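Local coordinates for protein isoaspartyl dipeptidase (Fervidobacterium islandicum, PDB 7CDH) that probably cleaves isoaspartyl (beta-aspartyl) dipeptides as a zinc-dependent M38 metallopeptidase of the amidohydrolase family, a chemistry linked to protein repair, at residues A[1-6]-A[21-26]; A[42-47]-A[371-376]; A[62-67]-A[78-83]; A[204-209]-A[236-241]; A[219-224]-A[242-247]. All coordinates share one frame; numbering follows the deposited sequence.

Contact 1: residues A[1-6]-A[21-26]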
# COMPACT_ATOMS: atom_id res chain seq x y z
N MET A 1 42.37 27.94 6.73
CA MET A 1 43.29 28.93 7.36
C MET A 1 43.12 28.95 8.89
O MET A 1 42.00 29.13 9.41
CB MET A 1 43.04 30.34 6.83
CG MET A 1 43.94 31.36 7.47
SD MET A 1 44.34 32.72 6.34
CE MET A 1 42.69 33.33 5.99
N ILE A 2 44.23 28.84 9.60
CA ILE A 2 44.33 29.04 11.07
C ILE A 2 44.17 30.53 11.38
O ILE A 2 44.74 31.32 10.62
CB ILE A 2 45.65 28.47 11.59
CG1 ILE A 2 45.53 26.95 11.69
CG2 ILE A 2 46.03 29.11 12.92
CD1 ILE A 2 46.81 26.27 12.07
N LYS A 3 43.39 30.88 12.40
CA LYS A 3 43.14 32.29 12.79
C LYS A 3 43.34 32.41 14.28
O LYS A 3 43.26 31.36 14.98
CB LYS A 3 41.72 32.75 12.44
CG LYS A 3 41.27 32.44 11.03
CD LYS A 3 39.94 33.10 10.68
CE LYS A 3 39.42 32.74 9.30
NZ LYS A 3 39.74 31.34 8.94
N ILE A 4 43.57 33.64 14.74
CA ILE A 4 43.79 34.00 16.17
C ILE A 4 42.99 35.25 16.44
O ILE A 4 43.26 36.25 15.74
CB ILE A 4 45.27 34.27 16.51
CG1 ILE A 4 46.17 33.06 16.27
CG2 ILE A 4 45.39 34.78 17.94
CD1 ILE A 4 46.82 33.08 14.92
N ILE A 5 42.16 35.23 17.48
CA ILE A 5 41.50 36.46 18.02
C ILE A 5 42.29 36.92 19.26
O ILE A 5 42.51 36.09 20.21
CB ILE A 5 40.00 36.23 18.29
CG1 ILE A 5 39.24 35.94 16.99
CG2 ILE A 5 39.38 37.40 19.03
CD1 ILE A 5 37.95 35.21 17.22
N LYS A 6 42.75 38.17 19.22
CA LYS A 6 43.61 38.77 20.27
C LYS A 6 42.80 39.83 21.00
O LYS A 6 41.98 40.50 20.33
CB LYS A 6 44.88 39.38 19.65
CG LYS A 6 45.94 38.35 19.26
CD LYS A 6 47.30 38.94 18.90
CE LYS A 6 48.42 37.91 18.95
NZ LYS A 6 49.06 37.87 20.28
N VAL A 21 42.53 33.32 21.41
CA VAL A 21 41.88 32.09 20.87
C VAL A 21 42.42 31.80 19.47
O VAL A 21 42.31 32.68 18.59
CB VAL A 21 40.34 32.18 20.84
CG1 VAL A 21 39.76 30.81 20.56
CG2 VAL A 21 39.75 32.73 22.13
N ILE A 22 43.03 30.61 19.32
CA ILE A 22 43.57 30.06 18.05
C ILE A 22 42.63 28.95 17.57
O ILE A 22 42.38 28.02 18.37
CB ILE A 22 45.00 29.53 18.25
CG1 ILE A 22 45.89 30.51 19.01
CG2 ILE A 22 45.62 29.16 16.92
CD1 ILE A 22 46.75 29.85 20.06
N PHE A 23 42.15 29.02 16.33
CA PHE A 23 41.15 28.06 15.79
C PHE A 23 41.34 27.85 14.28
O PHE A 23 41.86 28.73 13.59
CB PHE A 23 39.74 28.56 16.15
CG PHE A 23 39.44 29.94 15.64
CD1 PHE A 23 39.79 31.06 16.37
CD2 PHE A 23 38.81 30.14 14.43
CE1 PHE A 23 39.52 32.33 15.90
CE2 PHE A 23 38.54 31.41 13.95
CZ PHE A 23 38.90 32.51 14.69
N TYR A 24 40.99 26.65 13.81
CA TYR A 24 40.73 26.31 12.39
C TYR A 24 39.20 26.26 12.21
O TYR A 24 38.57 27.32 12.06
CB TYR A 24 41.42 24.98 12.04
CG TYR A 24 41.69 24.71 10.58
CD1 TYR A 24 40.97 25.32 9.57
CD2 TYR A 24 42.67 23.81 10.22
CE1 TYR A 24 41.27 25.07 8.23
CE2 TYR A 24 42.98 23.55 8.89
CZ TYR A 24 42.27 24.19 7.89
OH TYR A 24 42.60 23.93 6.58
N HIS A 25 38.64 25.04 12.22
CA HIS A 25 37.20 24.73 12.30
C HIS A 25 36.88 24.43 13.75
O HIS A 25 35.75 24.72 14.19
CB HIS A 25 36.86 23.52 11.40
CG HIS A 25 37.03 23.77 9.93
ND1 HIS A 25 35.96 24.07 9.09
CD2 HIS A 25 38.13 23.77 9.14
CE1 HIS A 25 36.40 24.24 7.86
NE2 HIS A 25 37.73 24.06 7.86
N LYS A 26 37.86 23.87 14.47
CA LYS A 26 37.78 23.66 15.93
C LYS A 26 38.77 24.59 16.67
O LYS A 26 39.76 25.08 16.06
CB LYS A 26 37.97 22.18 16.21
CG LYS A 26 36.94 21.30 15.51
CD LYS A 26 36.46 20.15 16.34
CE LYS A 26 35.77 19.06 15.56
NZ LYS A 26 36.15 17.73 16.09
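K3 and I5 share the ring of F23 between them, a case of one aromatic side chain serving two neighbours on one sheet face. K3 lays its CB over one face, 4.0 Å from the F23 ring centroid, and runs its CD past CE2, whereas I5 brings CG1 to the ring edge in plane and sets its CD1 3.5 Å from F23 CE1. This reach across the strands follows from the first torsion of F23 (chi1 57°), which places CG between the backbone N and the carbonyl carbon and swings the ring over the opposing strand. Beyond CD, the K3 chain bends at its last torsion, and NZ makes weak bonds to M1 O and to G371 O.

On the opposite face I4 and I22 lie side by side and point the same way, I4 CG1 standing 3.8 Å from I22 CG1, while I2 slants across to touch I22 with its CG2. I2 and Y24 also pack on I28 of a second subunit.

Four backbone bonds fix this order: K3 N to F23 O (2.9 Å) and F23 N to K3 O, then I5 N to V21 O (2.8 Å) and V21 N to I5 O. I4 and I22 form the non-hydrogen-bonded pair between these hydrogen-bonded ones, the regular ladder of an antiparallel strand pair, here within the mixed sheet of the small beta domain that accompanies an amidohydrolase barrel.

Contact 2: residues A[42-47]-A[371-376]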
# COMPACT_ATOMS: atom_id res chain seq x y z
N GLU A 42 50.86 30.52 6.79
CA GLU A 42 49.76 31.51 6.61
C GLU A 42 48.74 31.36 7.74
O GLU A 42 48.48 30.23 8.21
CB GLU A 42 49.08 31.38 5.24
CG GLU A 42 49.91 31.92 4.09
CD GLU A 42 50.11 33.43 4.09
OE1 GLU A 42 49.12 34.16 4.28
OE2 GLU A 42 51.26 33.88 3.89
N HIS A 43 48.17 32.49 8.17
CA HIS A 43 47.39 32.63 9.43
C HIS A 43 46.81 34.04 9.47
O HIS A 43 47.47 34.97 8.98
CB HIS A 43 48.27 32.27 10.64
CG HIS A 43 49.26 33.33 11.01
ND1 HIS A 43 49.80 34.21 10.09
CD2 HIS A 43 49.81 33.64 12.20
CE1 HIS A 43 50.62 35.04 10.70
NE2 HIS A 43 50.65 34.71 11.99
N GLU A 44 45.59 34.18 9.99
CA GLU A 44 44.88 35.47 10.09
C GLU A 44 44.86 35.87 11.57
O GLU A 44 44.76 34.97 12.42
CB GLU A 44 43.49 35.32 9.46
CG GLU A 44 42.63 36.57 9.62
CD GLU A 44 41.34 36.61 8.81
OE1 GLU A 44 40.59 37.59 9.00
OE2 GLU A 44 41.08 35.68 8.00
N ILE A 45 44.96 37.16 11.85
CA ILE A 45 44.88 37.73 13.22
C ILE A 45 43.74 38.75 13.25
O ILE A 45 43.63 39.53 12.30
CB ILE A 45 46.23 38.36 13.61
CG1 ILE A 45 47.32 37.28 13.69
CG2 ILE A 45 46.10 39.17 14.89
CD1 ILE A 45 48.61 37.71 14.35
N TYR A 46 42.92 38.74 14.29
CA TYR A 46 41.82 39.72 14.47
C TYR A 46 41.98 40.40 15.84
O TYR A 46 42.09 39.71 16.89
CB TYR A 46 40.47 39.05 14.24
CG TYR A 46 39.27 39.95 14.38
CD1 TYR A 46 38.85 40.76 13.34
CD2 TYR A 46 38.51 39.96 15.54
CE1 TYR A 46 37.74 41.58 13.45
CE2 TYR A 46 37.40 40.78 15.67
CZ TYR A 46 37.01 41.60 14.63
OH TYR A 46 35.91 42.40 14.77
N ASP A 47 42.07 41.73 15.80
CA ASP A 47 42.23 42.61 16.97
C ASP A 47 40.84 42.86 17.53
O ASP A 47 40.11 43.75 17.01
CB ASP A 47 42.89 43.95 16.62
CG ASP A 47 43.51 44.66 17.82
OD1 ASP A 47 42.91 44.60 18.92
OD2 ASP A 47 44.61 45.24 17.65
N GLY A 371 34.73 28.59 12.19
CA GLY A 371 36.00 29.34 12.08
C GLY A 371 36.03 30.24 10.87
O GLY A 371 37.10 30.73 10.57
N GLU A 372 34.90 30.44 10.21
CA GLU A 372 34.75 31.37 9.06
C GLU A 372 34.02 32.60 9.59
O GLU A 372 33.09 32.46 10.42
CB GLU A 372 34.06 30.65 7.88
CG GLU A 372 33.30 31.57 6.92
CD GLU A 372 32.37 30.93 5.89
OE1 GLU A 372 32.21 29.67 5.89
OE2 GLU A 372 31.78 31.69 5.07
N PHE A 373 34.43 33.79 9.16
CA PHE A 373 33.73 35.05 9.49
C PHE A 373 32.49 35.12 8.60
O PHE A 373 32.65 35.26 7.39
CB PHE A 373 34.63 36.27 9.27
CG PHE A 373 35.63 36.49 10.37
CD1 PHE A 373 35.30 37.26 11.47
CD2 PHE A 373 36.88 35.92 10.32
CE1 PHE A 373 36.20 37.44 12.50
CE2 PHE A 373 37.78 36.10 11.35
CZ PHE A 373 37.43 36.85 12.45
N LEU A 374 31.32 34.98 9.19
CA LEU A 374 30.03 35.30 8.52
C LEU A 374 29.86 36.81 8.55
O LEU A 374 29.24 37.34 7.62
CB LEU A 374 28.89 34.59 9.26
CG LEU A 374 29.05 33.08 9.44
CD1 LEU A 374 27.79 32.48 10.04
CD2 LEU A 374 29.38 32.40 8.10
N MET A 375 30.35 37.45 9.61
CA MET A 375 30.31 38.93 9.78
C MET A 375 31.59 39.39 10.49
O MET A 375 32.01 38.76 11.49
CB MET A 375 29.08 39.38 10.57
CG MET A 375 28.87 40.87 10.44
SD MET A 375 27.33 41.46 11.15
CE MET A 375 27.52 40.92 12.84
N LYS A 376 32.23 40.41 9.91
CA LYS A 376 33.48 41.05 10.39
C LYS A 376 33.23 42.55 10.45
O LYS A 376 33.01 43.17 9.36
CB LYS A 376 34.66 40.70 9.49
CG LYS A 376 36.01 40.86 10.16
CD LYS A 376 37.20 40.75 9.23
CE LYS A 376 37.81 39.37 9.24
NZ LYS A 376 38.69 39.18 8.06
O HOH W 1 38.16 36.67 6.87
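K376 NZ is gripped by two groups at once: it forms a salt bridge with E44 OE1 at 2.6 Å and donates to a water 2.8 Å from NZ. The same water gives a long bond to E44 OE2, 3.3 Å away, so that ammonium, water and carboxylate close a small ring. E44 OE1 receives the lysine through its syn lone pair, on the side of the other oxygen. The two chains arrive from opposite directions; that of E44 is extended, with CG anti to the backbone N (chi1 175°), while that of K376 bends at its third torsion (chi3 -97°).

The bend lays CE over F373, 3.6 Å above the ring plane and over its centre; nearer the backbone, CG comes within 3.8 Å of Y46 CE1 as the two side chains slide past each other. The F373 and Y46 rings meet obliquely, their planes at 50°, with F373 CE1 above the centre of the Y46 ring. Y46 is anchored at its far end, where OH bonds to D377 and S366.

A methionine in place of K376 would probably keep some cover over F373 but leave the E44 carboxylate without its charged mate and the water without its donor.

The chemistry is that of a charge pair whose lysine arm is flanked by two aromatic rings: it ties strand 43-47, at the margin of the small sheet, to strand 372-376, and these apolar neighbours are likely to strengthen the attraction between the two charges.

Contact 3: residues A[62-67]-A[78-83]; sequences VHITGG and PELKIS. With ZN (zinc ion), chain L.
I64 and L80 join two largely irregular segments through one straight backbone bond, L80 N to I64 O, 2.9 Å long with an angle of 172° at the hydrogen. The donor stands above the carbonyl plane of I64, tilted 40° out of it, and this is the one backbone hydrogen bond between the segments, with no strand pairing. Segment 62-67 is tightly folded here: H63 is the centre of an inverse gamma turn, and a type I turn follows from H63 to G66. At its end G66 CA leans on P78 O, 3.3 Å away, in a CA-H...O contact.

Among the side chains, L80 does most of the touching. With CG anti to the backbone N (chi1 -179°), it sends CD2 to I64 CG2 at 4.0 Å and to V62 CG1 at 4.2 Å, crossing V62 at about a right angle. E79 adds its CB, 3.5 Å from I64 O.

H63 turns the other way and binds a zinc ion through NE2 at 2.3 Å, while its ND1 is held by C96 O. H61, E156 and D285 complete that metal's protein ligands. A histidine pair of the form His-X-His after the first barrel strand is the hallmark of the amidohydrolase metal centre, and segment 78-83 packs behind it.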
# COMPACT_ATOMS: atom_id res chain seq x y z
N VAL A 62 13.31 27.06 15.50
CA VAL A 62 13.11 28.00 14.36
C VAL A 62 12.34 27.33 13.21
O VAL A 62 12.67 26.23 12.81
CB VAL A 62 14.45 28.55 13.85
CG1 VAL A 62 14.25 29.54 12.73
CG2 VAL A 62 15.22 29.18 14.99
N HIS A 63 11.30 27.99 12.72
CA HIS A 63 10.56 27.53 11.52
C HIS A 63 11.35 27.99 10.32
O HIS A 63 10.90 28.91 9.71
CB HIS A 63 9.12 28.03 11.56
CG HIS A 63 8.39 27.42 12.71
ND1 HIS A 63 8.02 26.11 12.72
CD2 HIS A 63 8.01 27.93 13.91
CE1 HIS A 63 7.39 25.84 13.87
NE2 HIS A 63 7.38 26.93 14.61
N ILE A 64 12.48 27.35 10.03
CA ILE A 64 13.42 27.79 8.96
C ILE A 64 12.74 27.84 7.58
O ILE A 64 13.20 28.67 6.72
CB ILE A 64 14.68 26.92 8.96
CG1 ILE A 64 14.43 25.45 8.63
CG2 ILE A 64 15.40 27.09 10.28
CD1 ILE A 64 15.76 24.63 8.55
N THR A 65 11.70 27.04 7.31
CA THR A 65 11.05 27.02 5.97
C THR A 65 9.88 28.00 5.90
O THR A 65 9.32 28.18 4.82
CB THR A 65 10.57 25.64 5.54
OG1 THR A 65 9.49 25.25 6.37
CG2 THR A 65 11.69 24.63 5.56
N GLY A 66 9.55 28.66 7.00
CA GLY A 66 8.32 29.45 7.13
C GLY A 66 7.30 28.68 7.91
O GLY A 66 7.41 27.46 7.99
N GLY A 67 6.38 29.39 8.54
CA GLY A 67 5.24 28.78 9.25
C GLY A 67 3.97 29.57 9.05
O GLY A 67 3.67 29.97 7.90
N PRO A 78 7.32 33.88 5.43
CA PRO A 78 8.46 33.57 4.58
C PRO A 78 9.48 32.67 5.30
O PRO A 78 9.42 32.54 6.50
CB PRO A 78 9.06 34.94 4.20
CG PRO A 78 8.40 35.97 5.09
CD PRO A 78 7.24 35.30 5.79
N GLU A 79 10.39 32.08 4.53
CA GLU A 79 11.49 31.25 5.05
C GLU A 79 12.51 32.16 5.75
O GLU A 79 12.45 33.36 5.60
CB GLU A 79 12.00 30.33 3.93
CG GLU A 79 12.91 30.96 2.89
CD GLU A 79 13.61 29.95 1.98
OE1 GLU A 79 13.48 28.74 2.23
OE2 GLU A 79 14.31 30.36 1.03
N LEU A 80 13.36 31.58 6.59
CA LEU A 80 14.42 32.29 7.34
C LEU A 80 15.45 32.79 6.35
O LEU A 80 15.81 32.01 5.46
CB LEU A 80 15.08 31.30 8.28
CG LEU A 80 16.17 31.89 9.14
CD1 LEU A 80 15.58 32.84 10.17
CD2 LEU A 80 16.96 30.80 9.83
N LYS A 81 15.98 34.00 6.53
CA LYS A 81 17.17 34.44 5.74
C LYS A 81 18.42 34.19 6.59
O LYS A 81 18.37 34.50 7.79
CB LYS A 81 17.06 35.91 5.34
CG LYS A 81 15.66 36.45 5.06
CD LYS A 81 15.37 36.69 3.58
CE LYS A 81 15.74 38.07 3.07
NZ LYS A 81 15.25 39.14 3.97
N ILE A 82 19.49 33.63 6.03
CA ILE A 82 20.73 33.42 6.81
C ILE A 82 21.25 34.76 7.34
O ILE A 82 21.75 34.80 8.48
CB ILE A 82 21.84 32.69 6.05
CG1 ILE A 82 22.97 32.41 7.04
CG2 ILE A 82 22.33 33.46 4.82
CD1 ILE A 82 23.76 31.16 6.74
N SER A 83 21.15 35.82 6.55
CA SER A 83 21.55 37.19 6.95
C SER A 83 20.86 37.60 8.28
O SER A 83 21.52 38.29 9.05
CB SER A 83 21.28 38.17 5.84
OG SER A 83 19.91 38.57 5.84
ZN ZN L . 7.06 26.85 16.92

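Contact 4: residues A[204-209]-A[236-241]; sequences EYLFDI and LEFAKR
Apolar packing between L206, F207 and F238 carries most of this helix-to-helix contact. L206 meets F238 at about a right angle, its CD2 4.1 Å from F238 CZ and its CB near CE1. F207, the next residue, slants across toward F238 and brings CZ to within 4.0 Å of F238 CB, with the backbone N of F238 at its ring edge. F238 also touches L220 and P222 of strand 220-223.

A second kind of interaction pairs the F207 ring with a flat cation. F207 CD1 sits 3.8 Å above the guanidinium plane of R241, over its centre, with ring and guanidinium planes 49° apart: an inclined contact rather than a parallel stack.

Charge pairing then steadies the arginine. R241 NE donates to E237 OE1 at 3.2 Å, nearly in the guanidinium plane and onto the anti lone pair, while R241 NH1 reaches E211 in a salt bridge back to helix 204-212.

The short segment axes run 11.4 Å apart at an angle of 19°, nearly parallel. Neighbouring, similarly directed helices with an apolar side turned to the strands and a charged rim outside are characteristic of the outer helical layer of a TIM barrel.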
# COMPACT_ATOMS: atom_id res chain seq x y z
N GLU A 204 0.74 17.88 32.03
CA GLU A 204 0.24 16.61 32.63
C GLU A 204 0.93 15.38 32.00
O GLU A 204 1.54 14.55 32.71
CB GLU A 204 -1.27 16.53 32.40
CG GLU A 204 -2.09 15.92 33.51
CD GLU A 204 -3.55 16.37 33.40
OE1 GLU A 204 -3.94 17.36 34.10
OE2 GLU A 204 -4.29 15.76 32.57
N TYR A 205 0.84 15.20 30.69
CA TYR A 205 1.37 14.01 29.99
C TYR A 205 2.86 13.82 30.30
O TYR A 205 3.29 12.65 30.34
CB TYR A 205 1.20 14.16 28.48
CG TYR A 205 -0.19 13.92 27.96
CD1 TYR A 205 -1.18 13.31 28.72
CD2 TYR A 205 -0.49 14.26 26.66
CE1 TYR A 205 -2.44 13.05 28.20
CE2 TYR A 205 -1.74 14.02 26.12
CZ TYR A 205 -2.71 13.41 26.89
OH TYR A 205 -3.92 13.18 26.31
N LEU A 206 3.62 14.90 30.47
CA LEU A 206 5.09 14.81 30.69
C LEU A 206 5.35 14.17 32.06
O LEU A 206 6.22 13.26 32.16
CB LEU A 206 5.77 16.17 30.52
CG LEU A 206 6.12 16.54 29.07
CD1 LEU A 206 4.89 16.69 28.21
CD2 LEU A 206 6.92 17.83 29.02
N PHE A 207 4.57 14.57 33.07
CA PHE A 207 4.61 14.00 34.43
C PHE A 207 4.14 12.54 34.37
O PHE A 207 4.79 11.69 35.04
CB PHE A 207 3.80 14.86 35.41
CG PHE A 207 4.49 16.16 35.77
CD1 PHE A 207 5.70 16.15 36.43
CD2 PHE A 207 3.92 17.38 35.45
CE1 PHE A 207 6.34 17.34 36.76
CE2 PHE A 207 4.56 18.56 35.79
CZ PHE A 207 5.77 18.54 36.42
N ASP A 208 3.10 12.26 33.56
CA ASP A 208 2.55 10.88 33.39
C ASP A 208 3.63 9.96 32.81
O ASP A 208 3.82 8.84 33.33
CB ASP A 208 1.31 10.84 32.51
CG ASP A 208 0.06 11.48 33.10
OD1 ASP A 208 0.02 11.69 34.35
OD2 ASP A 208 -0.85 11.79 32.30
N ILE A 209 4.40 10.42 31.84
CA ILE A 209 5.47 9.59 31.22
C ILE A 209 6.52 9.21 32.29
O ILE A 209 6.90 8.02 32.36
CB ILE A 209 6.09 10.32 30.01
CG1 ILE A 209 5.07 10.53 28.89
CG2 ILE A 209 7.30 9.57 29.53
CD1 ILE A 209 5.44 11.63 27.92
N LEU A 236 8.94 24.74 36.52
CA LEU A 236 9.98 24.65 37.59
C LEU A 236 9.82 23.35 38.37
O LEU A 236 10.84 22.78 38.76
CB LEU A 236 9.89 25.86 38.53
CG LEU A 236 10.26 27.19 37.90
CD1 LEU A 236 10.13 28.31 38.92
CD2 LEU A 236 11.66 27.15 37.31
N GLU A 237 8.61 22.83 38.51
CA GLU A 237 8.47 21.50 39.16
C GLU A 237 9.13 20.46 38.26
O GLU A 237 9.81 19.54 38.80
CB GLU A 237 7.02 21.18 39.48
CG GLU A 237 6.90 19.84 40.21
CD GLU A 237 7.84 19.67 41.42
OE1 GLU A 237 8.45 18.55 41.55
OE2 GLU A 237 7.97 20.68 42.21
N PHE A 238 9.01 20.62 36.93
CA PHE A 238 9.59 19.69 35.93
C PHE A 238 11.12 19.80 35.97
O PHE A 238 11.79 18.74 35.94
CB PHE A 238 8.97 19.97 34.55
CG PHE A 238 9.42 19.06 33.44
CD1 PHE A 238 8.94 17.77 33.36
CD2 PHE A 238 10.31 19.50 32.48
CE1 PHE A 238 9.36 16.93 32.35
CE2 PHE A 238 10.73 18.65 31.47
CZ PHE A 238 10.23 17.37 31.38
N ALA A 239 11.67 21.02 36.02
CA ALA A 239 13.13 21.28 36.20
C ALA A 239 13.63 20.61 37.48
O ALA A 239 14.74 20.00 37.41
CB ALA A 239 13.47 22.75 36.26
N LYS A 240 12.88 20.72 38.58
CA LYS A 240 13.33 20.19 39.89
C LYS A 240 13.50 18.69 39.75
O LYS A 240 14.38 18.15 40.40
CB LYS A 240 12.41 20.51 41.06
CG LYS A 240 12.61 21.89 41.67
CD LYS A 240 11.45 22.32 42.52
CE LYS A 240 11.39 23.82 42.70
NZ LYS A 240 10.01 24.24 43.03
N ARG A 241 12.77 18.04 38.85
CA ARG A 241 12.95 16.58 38.66
C ARG A 241 14.02 16.25 37.63
O ARG A 241 14.20 15.07 37.38
CB ARG A 241 11.63 15.93 38.30
CG ARG A 241 10.52 16.35 39.23
CD ARG A 241 9.50 15.27 39.31
NE ARG A 241 8.26 15.78 39.87
CZ ARG A 241 7.13 15.09 39.90
NH1 ARG A 241 7.10 13.87 39.37
NH2 ARG A 241 6.04 15.62 40.42

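Contact 5: residues A[219-224]-A[242-247]. With ZN (zinc ion), chain K.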
# COMPACT_ATOMS: atom_id res chain seq x y z
N HIS A 219 14.60 13.45 27.51
CA HIS A 219 14.09 13.40 26.13
C HIS A 219 12.92 14.38 25.97
O HIS A 219 12.51 14.57 24.84
CB HIS A 219 13.65 11.98 25.77
CG HIS A 219 14.76 10.99 25.82
ND1 HIS A 219 15.76 10.96 24.85
CD2 HIS A 219 15.03 10.01 26.71
CE1 HIS A 219 16.60 9.99 25.14
NE2 HIS A 219 16.18 9.40 26.30
N LEU A 220 12.37 14.91 27.06
CA LEU A 220 11.08 15.63 27.06
C LEU A 220 11.37 17.11 27.23
O LEU A 220 11.85 17.50 28.27
CB LEU A 220 10.17 15.13 28.18
CG LEU A 220 10.01 13.62 28.31
CD1 LEU A 220 9.12 13.29 29.51
CD2 LEU A 220 9.45 12.98 27.03
N TYR A 221 11.07 17.88 26.21
CA TYR A 221 11.56 19.25 26.04
C TYR A 221 10.37 20.09 25.66
O TYR A 221 10.14 20.31 24.49
CB TYR A 221 12.61 19.23 24.95
CG TYR A 221 13.34 20.53 24.73
CD1 TYR A 221 13.88 21.24 25.79
CD2 TYR A 221 13.55 21.00 23.46
CE1 TYR A 221 14.59 22.42 25.58
CE2 TYR A 221 14.25 22.17 23.23
CZ TYR A 221 14.77 22.89 24.29
OH TYR A 221 15.49 24.01 24.03
N PRO A 222 9.53 20.50 26.63
CA PRO A 222 8.39 21.37 26.33
C PRO A 222 8.83 22.81 26.03
O PRO A 222 9.76 23.21 26.63
CB PRO A 222 7.58 21.32 27.63
CG PRO A 222 8.64 21.14 28.69
CD PRO A 222 9.63 20.18 28.06
N THR A 223 8.12 23.53 25.15
CA THR A 223 8.39 24.97 24.87
C THR A 223 7.13 25.79 25.21
O THR A 223 6.14 25.18 25.63
CB THR A 223 8.94 25.16 23.44
OG1 THR A 223 9.29 26.54 23.29
CG2 THR A 223 7.95 24.76 22.36
N HIS A 224 7.20 27.11 25.04
CA HIS A 224 6.14 28.08 25.43
C HIS A 224 5.87 27.99 26.93
O HIS A 224 4.78 28.22 27.34
CB HIS A 224 4.84 27.87 24.63
CG HIS A 224 5.15 27.77 23.18
ND1 HIS A 224 5.94 28.70 22.55
CD2 HIS A 224 4.88 26.81 22.28
CE1 HIS A 224 6.14 28.33 21.31
NE2 HIS A 224 5.50 27.18 21.12
N GLY A 242 14.72 17.23 37.06
CA GLY A 242 15.86 16.99 36.13
C GLY A 242 15.55 17.43 34.70
O GLY A 242 16.42 17.31 33.84
N GLY A 243 14.36 17.98 34.46
CA GLY A 243 13.93 18.37 33.11
C GLY A 243 14.53 19.67 32.65
O GLY A 243 14.94 20.43 33.50
N THR A 244 14.61 19.88 31.33
CA THR A 244 14.87 21.20 30.70
C THR A 244 13.58 21.68 30.03
O THR A 244 12.88 20.85 29.49
CB THR A 244 16.05 21.17 29.73
OG1 THR A 244 17.10 20.59 30.49
CG2 THR A 244 16.44 22.54 29.23
N ILE A 245 13.26 22.96 30.20
CA ILE A 245 12.09 23.65 29.61
C ILE A 245 12.63 24.74 28.69
O ILE A 245 13.76 25.17 28.92
CB ILE A 245 11.15 24.18 30.71
CG1 ILE A 245 11.77 25.33 31.51
CG2 ILE A 245 10.75 23.04 31.62
CD1 ILE A 245 10.87 25.92 32.57
N ASP A 246 11.84 25.13 27.67
CA ASP A 246 12.15 26.19 26.69
C ASP A 246 11.11 27.28 26.86
O ASP A 246 9.95 26.97 27.08
CB ASP A 246 12.17 25.67 25.25
CG ASP A 246 12.61 26.73 24.24
OD1 ASP A 246 13.69 27.31 24.42
OD2 ASP A 246 11.86 27.00 23.27
N LEU A 247 11.57 28.52 26.84
CA LEU A 247 10.75 29.74 27.00
C LEU A 247 10.86 30.49 25.68
O LEU A 247 11.98 30.59 25.10
CB LEU A 247 11.32 30.58 28.15
CG LEU A 247 11.61 29.86 29.46
CD1 LEU A 247 12.26 30.80 30.48
CD2 LEU A 247 10.35 29.24 30.04
ZN ZN K . 4.82 26.19 19.13
O HOH W 2 13.91 17.46 29.98
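T223 and D246 close the tight end of this strand pair, where side chain and backbone bonds work together. The two side chains lie side by side and point the same way; T223 OG1 donates to D246 OD2 at 2.6 Å, meeting the carboxylate on its anti side, 20° out of plane. Next to it D246 N bonds to P222 O at 3.0 Å. D246 reaches its hydroxyl partners with CG anti to the backbone N (chi1 -175°): OD2 is also gripped by S283, and OD1 by T281, which bonds Y221 OH too. The Y221 ring slants across D246, its CZ 3.9 Å from D246 CB. On the other side of the strands P222 CG touches I245 CG2 at 4.1 Å.

Toward L220 the strands part, and a water takes the place of a direct bond, donating to L220 O (2.7 Å) and accepting from T244 N (2.9 Å). Here G242 ends helix 229-240 in a Schellman motif.

An alanine at D246 would probably leave the hydroxyls of T223, S283 and T281 without their shared partner and set T223 free to turn.

Beyond T223, H224 binds a zinc ion through NE2 at 2.3 Å, alongside H195 and E156, while T248 holds its ND1. T223 CG2 lies against one face of the imidazole. Parallel strands of a beta-alpha-beta crossover thus meet through a buried carboxylate that gathers hydroxyls, which suggests that polar bonding as well as apolar packing holds the two strands together next to this metal ligand.

The five contacts fall into two neighbourhoods, with contact 3 apart from both. Contacts 1 and 2, their centres about 7 Å apart, meet in the small sheet, where strands 2-6 and 43-47 are neighbours, while strand 372-376 belongs to the large sheet. Contacts 4 and 5, about 9 Å apart, alternate along the chain in one part of the barrel, contact 4 in its helical layer and contact 5 in its strands. The first pair lies across the chain's centre from the second. Contact 3, about 23 Å from contact 5 between centres, is nested inside the loop closed by contact 2. The N-terminal strands thus build the small sheet, which contact 2 ties to a strand near the C-terminus, while contacts 3 and 5 each supply a histidine to a different ion of the two-zinc centre.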